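Local coordinates for protein endonuclease II (Enterobacteria phage t4, PDB 2WSH) that nicks and cuts cytosine-containing double-stranded host DNA in a sequence-specific, magnesium-dependent manner, so that the phage can scavenge the nucleotides for its own DNA, at residues Tyr15-Leu25 against Leu91-Arg102. The protein carries 1 engineered substitution. Numbering follows the deposited sequence.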
loop_
_atom_site.group_PDB
_atom_site.type_symbol
_atom_site.label_atom_id
_atom_site.label_comp_id
_atom_site.label_asym_id
_atom_site.label_seq_id
_atom_site.Cartn_x
_atom_site.Cartn_y
_atom_site.Cartn_z
ATOM N N TYR A 15 -6.437 17.903 10.013
ATOM C CA TYR A 15 -5.839 16.575 10.080
ATOM C C TYR A 15 -6.705 15.570 10.819
ATOM O O TYR A 15 -6.232 14.508 11.223
ATOM C CB TYR A 15 -4.448 16.658 10.704
ATOM C CG TYR A 15 -3.502 17.471 9.866
ATOM C CD1 TYR A 15 -2.810 16.890 8.813
ATOM C CD2 TYR A 15 -3.320 18.826 10.104
ATOM C CE1 TYR A 15 -1.952 17.629 8.029
ATOM C CE2 TYR A 15 -2.461 19.574 9.323
ATOM C CZ TYR A 15 -1.781 18.970 8.286
ATOM O OH TYR A 15 -0.923 19.703 7.501
ATOM N N SER A 16 -7.975 15.913 10.987
ATOM C CA SER A 16 -8.939 15.016 11.607
ATOM C C SER A 16 -8.480 14.505 12.969
ATOM O O SER A 16 -8.554 13.312 13.253
ATOM C CB SER A 16 -9.262 13.845 10.677
ATOM O OG SER A 16 -10.001 14.288 9.549
ATOM N N PHE A 17 -7.998 15.413 13.809
ATOM C CA PHE A 17 -7.758 15.074 15.202
ATOM C C PHE A 17 -9.070 15.217 15.953
ATOM O O PHE A 17 -9.737 16.243 15.863
ATOM C CB PHE A 17 -6.697 15.987 15.820
ATOM C CG PHE A 17 -5.284 15.576 15.510
ATOM C CD1 PHE A 17 -4.618 14.672 16.325
ATOM C CD2 PHE A 17 -4.617 16.103 14.416
ATOM C CE1 PHE A 17 -3.317 14.296 16.047
ATOM C CE2 PHE A 17 -3.315 15.730 14.130
ATOM C CZ PHE A 17 -2.665 14.825 14.947
ATOM N N ILE A 18 -9.447 14.176 16.678
ATOM C CA ILE A 18 -10.661 14.211 17.472
ATOM C C ILE A 18 -10.289 14.258 18.950
ATOM O O ILE A 18 -9.433 13.499 19.404
ATOM C CB ILE A 18 -11.549 12.999 17.170
ATOM C CG1 ILE A 18 -12.071 13.088 15.734
ATOM C CG2 ILE A 18 -12.706 12.914 18.154
ATOM C CD1 ILE A 18 -12.624 11.795 15.207
ATOM N N LYS A 19 -10.913 15.166 19.692
ATOM C CA LYS A 19 -10.623 15.299 21.114
ATOM C C LYS A 19 -10.925 14.003 21.843
ATOM O O LYS A 19 -12.019 13.450 21.732
ATOM C CB LYS A 19 -11.404 16.450 21.745
ATOM C CG LYS A 19 -11.343 16.439 23.263
ATOM C CD LYS A 19 -11.684 17.791 23.859
ATOM C CE LYS A 19 -11.627 17.731 25.376
ATOM N NZ LYS A 19 -11.909 19.049 26.005
ATOM N N TYR A 20 -9.942 13.521 22.591
ATOM C CA TYR A 20 -10.065 12.251 23.279
ATOM C C TYR A 20 -10.442 12.476 24.733
ATOM O O TYR A 20 -11.424 11.924 25.215
ATOM C CB TYR A 20 -8.759 11.465 23.171
ATOM C CG TYR A 20 -8.780 10.129 23.879
ATOM C CD1 TYR A 20 -9.593 9.094 23.436
ATOM C CD2 TYR A 20 -7.977 9.901 24.987
ATOM C CE1 TYR A 20 -9.609 7.870 24.087
ATOM C CE2 TYR A 20 -7.987 8.686 25.642
ATOM C CZ TYR A 20 -8.801 7.673 25.188
ATOM O OH TYR A 20 -8.800 6.464 25.843
ATOM N N THR A 21 -9.662 13.290 25.435
ATOM C CA THR A 21 -9.985 13.613 26.818
ATOM C C THR A 21 -9.295 14.880 27.296
ATOM O O THR A 21 -8.452 15.452 26.603
ATOM C CB THR A 21 -9.641 12.455 27.783
ATOM O OG1 THR A 21 -10.211 12.719 29.071
ATOM C CG2 THR A 21 -8.132 12.303 27.930
ATOM N N GLU A 22 -9.673 15.312 28.491
ATOM C CA GLU A 22 -9.092 16.484 29.119
ATOM C C GLU A 22 -8.632 16.081 30.511
ATOM O O GLU A 22 -9.243 15.222 31.142
ATOM C CB GLU A 22 -10.137 17.598 29.196
ATOM C CG GLU A 22 -9.709 18.840 29.955
ATOM C CD GLU A 22 -10.675 19.996 29.753
ATOM O OE1 GLU A 22 -11.431 19.970 28.761
ATOM O OE2 GLU A 22 -10.675 20.933 30.578
ATOM N N LEU A 23 -7.539 16.675 30.981
ATOM C CA LEU A 23 -7.068 16.412 32.336
ATOM C C LEU A 23 -7.483 17.552 33.258
ATOM O O LEU A 23 -7.480 18.714 32.855
ATOM C CB LEU A 23 -5.549 16.235 32.364
ATOM C CG LEU A 23 -4.983 15.053 31.579
ATOM C CD1 LEU A 23 -3.492 14.931 31.824
ATOM C CD2 LEU A 23 -5.694 13.767 31.964
ATOM N N GLU A 24 -7.840 17.221 34.493
ATOM C CA GLU A 24 -8.290 18.230 35.442
ATOM C C GLU A 24 -7.971 17.861 36.888
ATOM O O GLU A 24 -8.147 16.716 37.304
ATOM C CB GLU A 24 -9.787 18.496 35.266
ATOM C CG GLU A 24 -10.619 17.243 35.040
ATOM C CD GLU A 24 -11.918 17.535 34.311
ATOM O OE1 GLU A 24 -12.066 18.661 33.788
ATOM O OE2 GLU A 24 -12.788 16.639 34.259
ATOM N N LEU A 25 -7.487 18.844 37.641
ATOM C CA LEU A 25 -7.163 18.660 39.050
ATOM C C LEU A 25 -8.423 18.765 39.901
ATOM O O LEU A 25 -9.318 19.550 39.594
ATOM C CB LEU A 25 -6.151 19.712 39.502
ATOM C CG LEU A 25 -4.762 19.686 38.864
ATOM C CD1 LEU A 25 -3.968 20.917 39.273
ATOM C CD2 LEU A 25 -4.014 18.415 39.240
ATOM N N LEU A 91 -1.097 22.243 34.509
ATOM C CA LEU A 91 -2.253 22.059 35.375
ATOM C C LEU A 91 -2.203 23.018 36.559
ATOM O O LEU A 91 -3.191 23.679 36.877
ATOM C CB LEU A 91 -2.318 20.616 35.876
ATOM C CG LEU A 91 -2.728 19.564 34.843
ATOM C CD1 LEU A 91 -2.492 18.168 35.382
ATOM C CD2 LEU A 91 -4.181 19.744 34.443
ATOM N N LYS A 92 -1.046 23.090 37.210
ATOM C CA LYS A 92 -0.874 23.969 38.362
ATOM C C LYS A 92 -1.073 25.435 37.997
ATOM O O LYS A 92 -1.737 26.175 38.720
ATOM C CB LYS A 92 0.496 23.756 39.002
ATOM C CG LYS A 92 0.574 22.525 39.894
ATOM C CD LYS A 92 1.906 22.456 40.625
ATOM C CE LYS A 92 3.063 22.266 39.654
ATOM N NZ LYS A 92 4.379 22.272 40.345
ATOM N N GLU A 93 -0.503 25.849 36.869
ATOM C CA GLU A 93 -0.683 27.212 36.379
ATOM C C GLU A 93 -2.136 27.461 35.978
ATOM O O GLU A 93 -2.482 28.536 35.486
ATOM C CB GLU A 93 0.267 27.498 35.211
ATOM C CG GLU A 93 1.702 27.775 35.646
ATOM C CD GLU A 93 2.710 27.583 34.529
ATOM O OE1 GLU A 93 2.353 26.974 33.499
ATOM O OE2 GLU A 93 3.867 28.034 34.683
ATOM N N GLY A 94 -2.980 26.457 36.195
ATOM C CA GLY A 94 -4.407 26.570 35.940
ATOM C C GLY A 94 -4.797 26.484 34.475
ATOM O O GLY A 94 -5.895 26.889 34.093
ATOM N N SER A 95 -3.902 25.950 33.651
ATOM C CA SER A 95 -4.140 25.859 32.214
ATOM C C SER A 95 -5.018 24.668 31.849
ATOM O O SER A 95 -5.202 23.752 32.650
ATOM C CB SER A 95 -2.811 25.773 31.465
ATOM O OG SER A 95 -2.041 26.943 31.672
ATOM N N LYS A 96 -5.557 24.690 30.633
ATOM C CA LYS A 96 -6.365 23.585 30.129
ATOM C C LYS A 96 -5.481 22.594 29.381
ATOM O O LYS A 96 -4.722 22.987 28.501
ATOM C CB LYS A 96 -7.449 24.106 29.189
ATOM C CG LYS A 96 -8.497 23.064 28.826
ATOM C CD LYS A 96 -9.080 23.323 27.447
ATOM C CE LYS A 96 -9.367 24.798 27.232
ATOM N NZ LYS A 96 -9.668 25.104 25.803
ATOM N N VAL A 97 -5.590 21.313 29.723
ATOM C CA VAL A 97 -4.739 20.283 29.127
ATOM C C VAL A 97 -5.572 19.237 28.399
ATOM O O VAL A 97 -6.322 18.482 29.025
ATOM C CB VAL A 97 -3.884 19.565 30.193
ATOM C CG1 VAL A 97 -3.048 18.461 29.550
ATOM C CG2 VAL A 97 -3.002 20.558 30.937
ATOM N N GLU A 98 -5.427 19.183 27.079
ATOM C CA GLU A 98 -6.246 18.300 26.260
ATOM C C GLU A 98 -5.420 17.317 25.443
ATOM O O GLU A 98 -4.313 17.628 25.004
ATOM C CB GLU A 98 -7.128 19.123 25.317
ATOM C CG GLU A 98 -8.109 20.039 26.027
ATOM C CD GLU A 98 -8.845 20.951 25.065
ATOM O OE1 GLU A 98 -8.178 21.732 24.354
ATOM O OE2 GLU A 98 -10.091 20.890 25.025
ATOM N N PHE A 99 -5.971 16.127 25.252
ATOM C CA PHE A 99 -5.395 15.138 24.358
ATOM C C PHE A 99 -6.317 14.923 23.167
ATOM O O PHE A 99 -7.519 14.715 23.335
ATOM C CB PHE A 99 -5.198 13.812 25.093
ATOM C CG PHE A 99 -4.071 13.829 26.078
ATOM C CD1 PHE A 99 -2.826 13.340 25.729
ATOM C CD2 PHE A 99 -4.253 14.340 27.352
ATOM C CE1 PHE A 99 -1.782 13.353 26.635
ATOM C CE2 PHE A 99 -3.212 14.361 28.259
ATOM C CZ PHE A 99 -1.975 13.867 27.899
ATOM N N TYR A 100 -5.746 14.983 21.968
ATOM C CA TYR A 100 -6.461 14.649 20.744
ATOM C C TYR A 100 -5.872 13.377 20.147
ATOM O O TYR A 100 -4.707 13.059 20.377
ATOM C CB TYR A 100 -6.335 15.778 19.724
ATOM C CG TYR A 100 -7.151 17.009 20.039
ATOM C CD1 TYR A 100 -8.263 17.342 19.272
ATOM C CD2 TYR A 100 -6.808 17.845 21.095
ATOM C CE1 TYR A 100 -9.011 18.471 19.550
ATOM C CE2 TYR A 100 -7.552 18.974 21.381
ATOM C CZ TYR A 100 -8.651 19.283 20.605
ATOM O OH TYR A 100 -9.395 20.406 20.884
ATOM N N ALA A 101 -6.671 12.656 19.370
ATOM C CA ALA A 101 -6.192 11.444 18.718
ATOM C C ALA A 101 -6.508 11.451 17.231
ATOM O O ALA A 101 -7.610 11.821 16.827
ATOM C CB ALA A 101 -6.792 10.219 19.377
ATOM N N ARG A 102 -5.537 11.035 16.425
ATOM C CA ARG A 102 -5.739 10.855 14.992
ATOM C C ARG A 102 -5.560 9.385 14.644
ATOM O O ARG A 102 -4.462 8.842 14.760
ATOM C CB ARG A 102 -4.764 11.716 14.191
ATOM C CG ARG A 102 -4.664 11.335 12.718
ATOM C CD ARG A 102 -3.709 12.263 11.966
ATOM N NE ARG A 102 -3.304 11.709 10.675
ATOM C CZ ARG A 102 -3.895 11.986 9.516
ATOM N NH1 ARG A 102 -4.920 12.828 9.470
ATOM N NH2 ARG A 102 -3.452 11.427 8.399
HETATM O O HOH W 1 -7.567 20.974 31.694
#
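Ile18 and Ala101 form a hydrogen-bonded antiparallel pair between strand 18-23 and strand 97-102, whose short axes run at 141° to one another, and a classic beta bulge shifts the register where Tyr20 and Thr21 both face Phe99. Phe99 O takes the N-H of Tyr20 at 2.8 Å and, weakly, that of Thr21, while Phe99 N returns a nearly straight bond to Thr21 O. At the Leu23-Val97 end a water bridges the strands, donating to Leu23 O and accepting from Val97 N.

On the Lys19, Glu22, Glu98 and Tyr100 face, Lys19 is extended beyond a CG anti to its backbone N (chi1 168°). This reach brings NZ between two carboxylates, 2.8 Å from Glu98 OE2 and 2.9 Å from Glu22 OE1, each offering its anti lone pair. The shared ammonium probably eases the repulsion between the two acids, whose planes are nearly perpendicular. The CA of Lys19 lies over one face of the Tyr100 ring, a CH-pi contact suited to a flat aromatic. On the other face of the sheet, Leu23 CD1 meets the Phe99 ring at its edge, 3.6 Å from CE2; both are buried, which suits apolar side chains. Leu91, in the last turn of helix 82-92, packs its CB against Leu25 CD1.

Past the Ile18-Ala101 pair, Arg102 CB sits over a face of the Phe17 ring, and the long arginine chain carries NH1 to Tyr15 O at 2.8 Å. NE makes a salt bridge to Glu124 of the same chain and NH1 another to Glu112 of a third subunit, tying this corner into the tetramer. Strand 42-48 pairs along the far side of strand 97-111 in the GIY-YIG domain's antiparallel sheet; helix 61-73 packs on Tyr20, Phe99 and Ala101, and helix 8-14 on Phe17 and Tyr100.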